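Local coordinates for putative exported protein (Burkholderia pseudomallei, PDB 4JGB) that is of unproven function but probably binds NAD or NADP through a Rossmann-like fold, and may act as an oxidoreductase, at residues Val84-Arg95 / Asp138-Leu149. Sequence-based numbering, arbitrary orientation. Where two conformers were deposited one is given.
Sequences VAVAKALVDGAR and DAYGYLSTVQDL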
ATOM      1  N   VAL A  84     -10.945  -3.873  -4.526  1.00 15.95           N
ATOM      2  CA  VAL A  84     -11.483  -2.680  -5.244  1.00 16.27           C
ATOM      3  C   VAL A  84     -12.293  -1.713  -4.340  1.00 16.78           C
ATOM      4  O   VAL A  84     -12.081  -0.484  -4.383  1.00 16.10           O
ATOM      5  CB  VAL A  84     -12.314  -3.086  -6.496  1.00 17.09           C
ATOM      6  CG1 VAL A  84     -13.040  -1.877  -7.109  1.00 17.27           C
ATOM      7  CG2 VAL A  84     -11.388  -3.724  -7.521  1.00 16.97           C
ATOM      8  N   ALA A  85     -13.227  -2.259  -3.543  1.00 17.69           N
ATOM      9  CA  ALA A  85     -14.057  -1.428  -2.662  1.00 18.52           C
ATOM     10  C   ALA A  85     -13.188  -0.625  -1.677  1.00 18.32           C
ATOM     11  O   ALA A  85     -13.463   0.541  -1.428  1.00 18.20           O
ATOM     12  CB  ALA A  85     -15.064  -2.273  -1.910  1.00 19.48           C
ATOM     13  N   VAL A  86     -12.133  -1.248  -1.142  1.00 17.59           N
ATOM     14  CA  VAL A  86     -11.202  -0.533  -0.269  1.00 17.56           C
ATOM     15  C   VAL A  86     -10.604   0.682  -0.984  1.00 16.82           C
ATOM     16  O   VAL A  86     -10.723   1.791  -0.495  1.00 16.94           O
ATOM     17  CB  VAL A  86     -10.055  -1.423   0.269  1.00 17.31           C
ATOM     18  CG1 VAL A  86      -9.029  -0.561   0.998  1.00 16.75           C
ATOM     19  CG2 VAL A  86     -10.590  -2.477   1.235  1.00 18.16           C
ATOM     20  N   ALA A  87      -9.953   0.458  -2.129  1.00 16.43           N
ATOM     21  CA  ALA A  87      -9.437   1.549  -2.968  1.00 16.20           C
ATOM     22  C   ALA A  87     -10.497   2.665  -3.222  1.00 16.62           C
ATOM     23  O   ALA A  87     -10.214   3.863  -3.077  1.00 15.65           O
ATOM     24  CB  ALA A  87      -8.917   0.984  -4.296  1.00 16.14           C
ATOM     25  N   LYS A  88     -11.702   2.249  -3.623  1.00 17.84           N
ATOM     26  CA  LYS A  88     -12.793   3.168  -3.900  1.00 18.28           C
ATOM     27  C   LYS A  88     -13.181   3.962  -2.661  1.00 18.62           C
ATOM     28  O   LYS A  88     -13.408   5.187  -2.722  1.00 18.13           O
ATOM     29  CB  LYS A  88     -14.014   2.436  -4.452  1.00 19.70           C
ATOM     30  CG  LYS A  88     -13.819   1.899  -5.864  1.00 19.81           C
ATOM     31  CD  LYS A  88     -15.140   1.508  -6.550  1.00 20.97           C
ATOM     32  CE  LYS A  88     -14.839   1.018  -7.966  1.00 21.19           C
ATOM     33  NZ  LYS A  88     -16.017   0.744  -8.849  1.00 22.62           N
ATOM     34  N   ALA A  89     -13.258   3.265  -1.533  1.00 18.87           N
ATOM     35  CA  ALA A  89     -13.689   3.903  -0.278  1.00 19.76           C
ATOM     36  C   ALA A  89     -12.623   4.860   0.218  1.00 19.16           C
ATOM     37  O   ALA A  89     -12.932   5.923   0.751  1.00 19.81           O
ATOM     38  CB  ALA A  89     -14.034   2.855   0.783  1.00 19.98           C
ATOM     39  N   LEU A  90     -11.360   4.489   0.021  1.00 19.34           N
ATOM     40  CA  LEU A  90     -10.241   5.358   0.369  1.00 19.74           C
ATOM     41  C   LEU A  90     -10.264   6.652  -0.420  1.00 19.50           C
ATOM     42  O   LEU A  90     -10.123   7.728   0.153  1.00 19.80           O
ATOM     43  CB  LEU A  90      -8.895   4.672   0.125  1.00 20.09           C
ATOM     44  CG  LEU A  90      -8.300   3.802   1.230  1.00 21.18           C
ATOM     45  CD1 LEU A  90      -6.894   3.443   0.803  1.00 21.79           C
ATOM     46  CD2 LEU A  90      -8.277   4.528   2.567  1.00 21.22           C
ATOM     47  N   VAL A  91     -10.413   6.532  -1.734  1.00 19.07           N
ATOM     48  CA  VAL A  91     -10.421   7.691  -2.628  1.00 18.92           C
ATOM     49  C   VAL A  91     -11.583   8.606  -2.272  1.00 19.61           C
ATOM     50  O   VAL A  91     -11.406   9.826  -2.201  1.00 19.99           O
ATOM     51  CB  VAL A  91     -10.555   7.277  -4.105  1.00 19.10           C
ATOM     52  CG1 VAL A  91     -10.907   8.485  -4.967  1.00 20.03           C
ATOM     53  CG2 VAL A  91      -9.290   6.596  -4.599  1.00 18.65           C
ATOM     54  N   ASP A  92     -12.764   8.027  -2.047  1.00 19.33           N
ATOM     55  CA  ASP A  92     -13.958   8.857  -1.720  1.00 20.40           C
ATOM     56  C   ASP A  92     -13.769   9.599  -0.376  1.00 19.76           C
ATOM     57  O   ASP A  92     -14.041  10.805  -0.250  1.00 20.50           O
ATOM     58  CB  ASP A  92     -15.224   7.980  -1.713  1.00 21.63           C
ATOM     59  CG  ASP A  92     -16.454   8.742  -1.286  1.00 24.24           C
ATOM     60  OD1 ASP A  92     -16.761   9.761  -1.930  1.00 25.33           O
ATOM     61  OD2 ASP A  92     -17.106   8.334  -0.297  1.00 25.04           O
ATOM     62  N   GLY A  93     -13.282   8.867   0.625  1.00 18.88           N
ATOM     63  CA  GLY A  93     -12.940   9.446   1.931  1.00 18.20           C
ATOM     64  C   GLY A  93     -11.924  10.559   1.808  1.00 17.88           C
ATOM     65  O   GLY A  93     -12.115  11.642   2.358  1.00 18.07           O
ATOM     66  N   ALA A  94     -10.834  10.303   1.088  1.00 17.30           N
ATOM     67  CA  ALA A  94      -9.780  11.318   0.962  1.00 17.28           C
ATOM     68  C   ALA A  94     -10.347  12.575   0.335  1.00 18.18           C
ATOM     69  O   ALA A  94     -10.133  13.662   0.856  1.00 19.64           O
ATOM     70  CB  ALA A  94      -8.596  10.797   0.148  1.00 15.75           C
ATOM     71  N   ARG A  95     -11.076  12.430  -0.780  1.00 18.82           N
ATOM     72  CA  ARG A  95     -11.752  13.576  -1.432  1.00 19.72           C
ATOM     73  C   ARG A  95     -12.655  14.360  -0.478  1.00 20.65           C
ATOM     74  O   ARG A  95     -12.580  15.601  -0.401  1.00 21.46           O
ATOM     75  CB  ARG A  95     -12.580  13.086  -2.630  1.00 20.79           C
ATOM     76  CG  ARG A  95     -11.741  12.694  -3.847  1.00 20.58           C
ATOM     77  CD  ARG A  95     -12.572  11.972  -4.896  1.00 21.01           C
ATOM     78  NE  ARG A  95     -11.921  12.014  -6.205  1.00 21.26           N
ATOM     79  CZ  ARG A  95     -12.292  11.263  -7.238  1.00 21.31           C
ATOM     80  NH1 ARG A  95     -13.283  10.407  -7.097  1.00 21.09           N
ATOM     81  NH2 ARG A  95     -11.652  11.355  -8.401  1.00 21.88           N
ATOM     82  N   ASP A 138      -7.659  -4.628 -10.954  1.00 18.92           N
ATOM     83  CA  ASP A 138      -8.848  -3.763 -11.039  1.00 20.06           C
ATOM     84  C   ASP A 138      -8.793  -2.543 -10.111  1.00 18.81           C
ATOM     85  O   ASP A 138      -9.228  -1.468 -10.483  1.00 19.65           O
ATOM     86  CB  ASP A 138     -10.106  -4.569 -10.736  1.00 21.17           C
ATOM     87  CG  ASP A 138     -10.368  -5.670 -11.763  1.00 23.68           C
ATOM     88  OD1 ASP A 138      -9.723  -5.672 -12.860  1.00 23.66           O
ATOM     89  OD2 ASP A 138     -11.216  -6.538 -11.445  1.00 23.82           O
ATOM     90  N   ALA A 139      -8.283  -2.726  -8.895  1.00 18.75           N
ATOM     91  CA  ALA A 139      -8.015  -1.616  -7.978  1.00 18.03           C
ATOM     92  C   ALA A 139      -7.109  -0.586  -8.664  1.00 18.07           C
ATOM     93  O   ALA A 139      -7.432   0.602  -8.713  1.00 17.83           O
ATOM     94  CB  ALA A 139      -7.386  -2.117  -6.687  1.00 17.71           C
ATOM     95  N   TYR A 140      -5.996  -1.049  -9.221  1.00 18.61           N
ATOM     96  CA  TYR A 140      -5.106  -0.170  -9.988  1.00 19.91           C
ATOM     97  C   TYR A 140      -5.818   0.435 -11.213  1.00 20.25           C
ATOM     98  O   TYR A 140      -5.690   1.616 -11.473  1.00 19.97           O
ATOM     99  CB  TYR A 140      -3.829  -0.894 -10.420  1.00 21.42           C
ATOM    100  CG  TYR A 140      -2.945  -0.001 -11.262  1.00 24.24           C
ATOM    101  CD1 TYR A 140      -2.189   1.006 -10.665  1.00 24.19           C
ATOM    102  CD2 TYR A 140      -2.887  -0.136 -12.664  1.00 27.47           C
ATOM    103  CE1 TYR A 140      -1.386   1.850 -11.418  1.00 26.44           C
ATOM    104  CE2 TYR A 140      -2.078   0.712 -13.428  1.00 29.77           C
ATOM    105  CZ  TYR A 140      -1.329   1.699 -12.791  1.00 28.60           C
ATOM    106  OH  TYR A 140      -0.514   2.549 -13.494  1.00 31.43           O
ATOM    107  N   GLY A 141      -6.567  -0.382 -11.960  1.00 20.58           N
ATOM    108  CA  GLY A 141      -7.444   0.136 -13.024  1.00 20.81           C
ATOM    109  C   GLY A 141      -8.368   1.260 -12.568  1.00 20.59           C
ATOM    110  O   GLY A 141      -8.524   2.271 -13.253  1.00 20.41           O
ATOM    111  N   TYR A 142      -8.989   1.103 -11.403  1.00 20.12           N
ATOM    112  CA  TYR A 142      -9.849   2.167 -10.898  1.00 20.16           C
ATOM    113  C   TYR A 142      -9.074   3.463 -10.567  1.00 19.28           C
ATOM    114  O   TYR A 142      -9.457   4.567 -10.985  1.00 19.39           O
ATOM    115  CB  TYR A 142     -10.686   1.698  -9.699  1.00 20.50           C
ATOM    116  CG  TYR A 142     -11.314   2.856  -8.997  1.00 21.57           C
ATOM    117  CD1 TYR A 142     -12.435   3.484  -9.529  1.00 23.31           C
ATOM    118  CD2 TYR A 142     -10.760   3.365  -7.809  1.00 21.82           C
ATOM    119  CE1 TYR A 142     -13.006   4.581  -8.892  1.00 24.73           C
ATOM    120  CE2 TYR A 142     -11.326   4.460  -7.170  1.00 23.32           C
ATOM    121  CZ  TYR A 142     -12.450   5.050  -7.718  1.00 24.30           C
ATOM    122  OH  TYR A 142     -13.029   6.123  -7.099  1.00 27.93           O
ATOM    123  N   LEU A 143      -7.991   3.317  -9.809  1.00 17.81           N
ATOM    124  CA  LEU A 143      -7.120   4.433  -9.450  1.00 17.13           C
ATOM    125  C   LEU A 143      -6.538   5.222 -10.642  1.00 18.06           C
ATOM    126  O   LEU A 143      -6.284   6.427 -10.523  1.00 18.04           O
ATOM    127  CB  LEU A 143      -5.992   3.935  -8.537  1.00 15.91           C
ATOM    128  CG  LEU A 143      -6.374   3.592  -7.107  1.00 15.54           C
ATOM    129  CD1 LEU A 143      -5.221   2.816  -6.460  1.00 14.84           C
ATOM    130  CD2 LEU A 143      -6.715   4.847  -6.295  1.00 15.42           C
ATOM    131  N   SER A 144      -6.333   4.561 -11.785  1.00 18.33           N
ATOM    132  CA  SER A 144      -5.841   5.231 -13.002  0.50 19.22           C
ATOM    133  C   SER A 144      -6.844   6.251 -13.544  1.00 20.51           C
ATOM    134  O   SER A 144      -6.494   7.128 -14.347  1.00 21.62           O
ATOM    135  CB  SER A 144      -5.511   4.200 -14.092  0.50 19.31           C
ATOM    136  OG  SER A 144      -4.704   3.160 -13.577  0.50 17.85           O
ATOM    137  N   THR A 145      -8.104   6.141 -13.129  1.00 20.88           N
ATOM    138  CA  THR A 145      -9.113   7.142 -13.538  1.00 21.64           C
ATOM    139  C   THR A 145      -9.127   8.345 -12.577  1.00 21.46           C
ATOM    140  O   THR A 145      -9.891   9.309 -12.751  1.00 21.96           O
ATOM    141  CB  THR A 145     -10.529   6.530 -13.611  1.00 22.53           C
ATOM    142  OG1 THR A 145     -10.981   6.242 -12.280  1.00 21.88           O
ATOM    143  CG2 THR A 145     -10.510   5.223 -14.447  1.00 23.15           C
ATOM    144  N   VAL A 146      -8.295   8.297 -11.549  1.00 20.08           N
ATOM    145  CA  VAL A 146      -8.373   9.320 -10.539  1.00 20.44           C
ATOM    146  C   VAL A 146      -7.202  10.255 -10.805  1.00 21.24           C
ATOM    147  O   VAL A 146      -6.038   9.864 -10.652  1.00 20.25           O
ATOM    148  CB  VAL A 146      -8.351   8.694  -9.134  1.00 19.03           C
ATOM    149  CG1 VAL A 146      -8.211   9.757  -8.047  1.00 18.53           C
ATOM    150  CG2 VAL A 146      -9.585   7.802  -8.919  1.00 18.85           C
ATOM    151  N   GLN A 147      -7.528  11.484 -11.195  1.00 22.50           N
ATOM    152  CA  GLN A 147      -6.522  12.466 -11.593  1.00 23.85           C
ATOM    153  C   GLN A 147      -6.292  13.502 -10.513  1.00 22.79           C
ATOM    154  O   GLN A 147      -5.288  14.216 -10.525  1.00 21.85           O
ATOM    155  CB  GLN A 147      -6.981  13.198 -12.865  1.00 27.10           C
ATOM    156  CG  GLN A 147      -7.210  12.296 -14.079  1.00 29.42           C
ATOM    157  CD  GLN A 147      -5.950  12.097 -14.907  1.00 31.76           C
ATOM    158  OE1 GLN A 147      -4.992  11.449 -14.473  1.00 31.93           O
ATOM    159  NE2 GLN A 147      -5.946  12.660 -16.122  1.00 33.43           N
ATOM    160  N   ASP A 148      -7.247  13.608  -9.601  1.00 21.59           N
ATOM    161  CA  ASP A 148      -7.303  14.748  -8.713  1.00 21.93           C
ATOM    162  C   ASP A 148      -6.696  14.474  -7.313  1.00 21.05           C
ATOM    163  O   ASP A 148      -6.669  15.364  -6.464  1.00 23.30           O
ATOM    164  CB  ASP A 148      -8.759  15.199  -8.596  1.00 23.12           C
ATOM    165  CG  ASP A 148      -9.642  14.131  -7.973  1.00 22.74           C
ATOM    166  OD1 ASP A 148      -9.870  13.065  -8.589  1.00 23.18           O
ATOM    167  OD2 ASP A 148     -10.078  14.340  -6.849  1.00 22.48           O
ATOM    168  N   LEU A 149      -6.276  13.242  -7.045  1.00 19.02           N
ATOM    169  CA  LEU A 149      -5.570  12.929  -5.797  1.00 17.84           C
ATOM    170  C   LEU A 149      -4.132  12.505  -6.126  1.00 16.75           C
ATOM    171  O   LEU A 149      -3.886  11.986  -7.221  1.00 15.96           O
ATOM    172  CB  LEU A 149      -6.267  11.763  -5.066  1.00 17.83           C
ATOM    173  CG  LEU A 149      -7.718  11.817  -4.580  1.00 18.11           C
ATOM    174  CD1 LEU A 149      -8.087  10.498  -3.903  1.00 17.59           C
ATOM    175  CD2 LEU A 149      -7.894  12.958  -3.605  1.00 18.86           C
TER
HETATM  176  O   HOH W   1     -14.587   6.389  -4.960  1.00 30.92           O
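Arg95 reaches across from helix 84-95 to Asp148, in the loop after helix 138-143. From CB, CG stands opposite the carbonyl carbon, beside the backbone N (chi1 -74°), and the chain runs extended to NE. CG rests 3.9 Å from Leu149 CD2; CD passes near the Asp148 carboxylate, and the guanidinium then meets that carboxylate edge to edge, the two planes only 20° apart. NE donates to the syn lone pair of Asp148 OD2 at 3.0 Å, while NH2 points almost straight at Asp148 OD1, at a modelled distance of 2.5 Å that is doubtfully short. NH2 also lies 3.8 Å from Val146 CG1, and NH1 comes near Tyr142 OH. This two-pronged salt bridge would hold the guanidinium against rotation; one face of the group lies against Val91 CG1.

Val91 fills the middle of the interface. Its CG1 touches Leu149 CD1 (3.6 Å), and its CG2 packs on Leu143 CD2 and comes to the edge of the Tyr142 ring. Lys88 lies over a face of that ring, with CG 3.8 Å from the ring centroid in a CH-pi contact and CE above CD1. A water bridges Tyr142 OH and Lys88 O. Toward the start of both segments the CA atoms of Val84 and Ala139 close to 4.5 Å; Val84 CG2 rests on Asp138 CB, and Ala87 CB meets Ala139 CB at 4.2 Å.

Leu143 and Leu149 also rest on strand 101-105. The helices run 26° from parallel on one face of the mainly parallel sheet, each leading into its next strand, 101-105 and 150-155, as in a Rossmann-like fold.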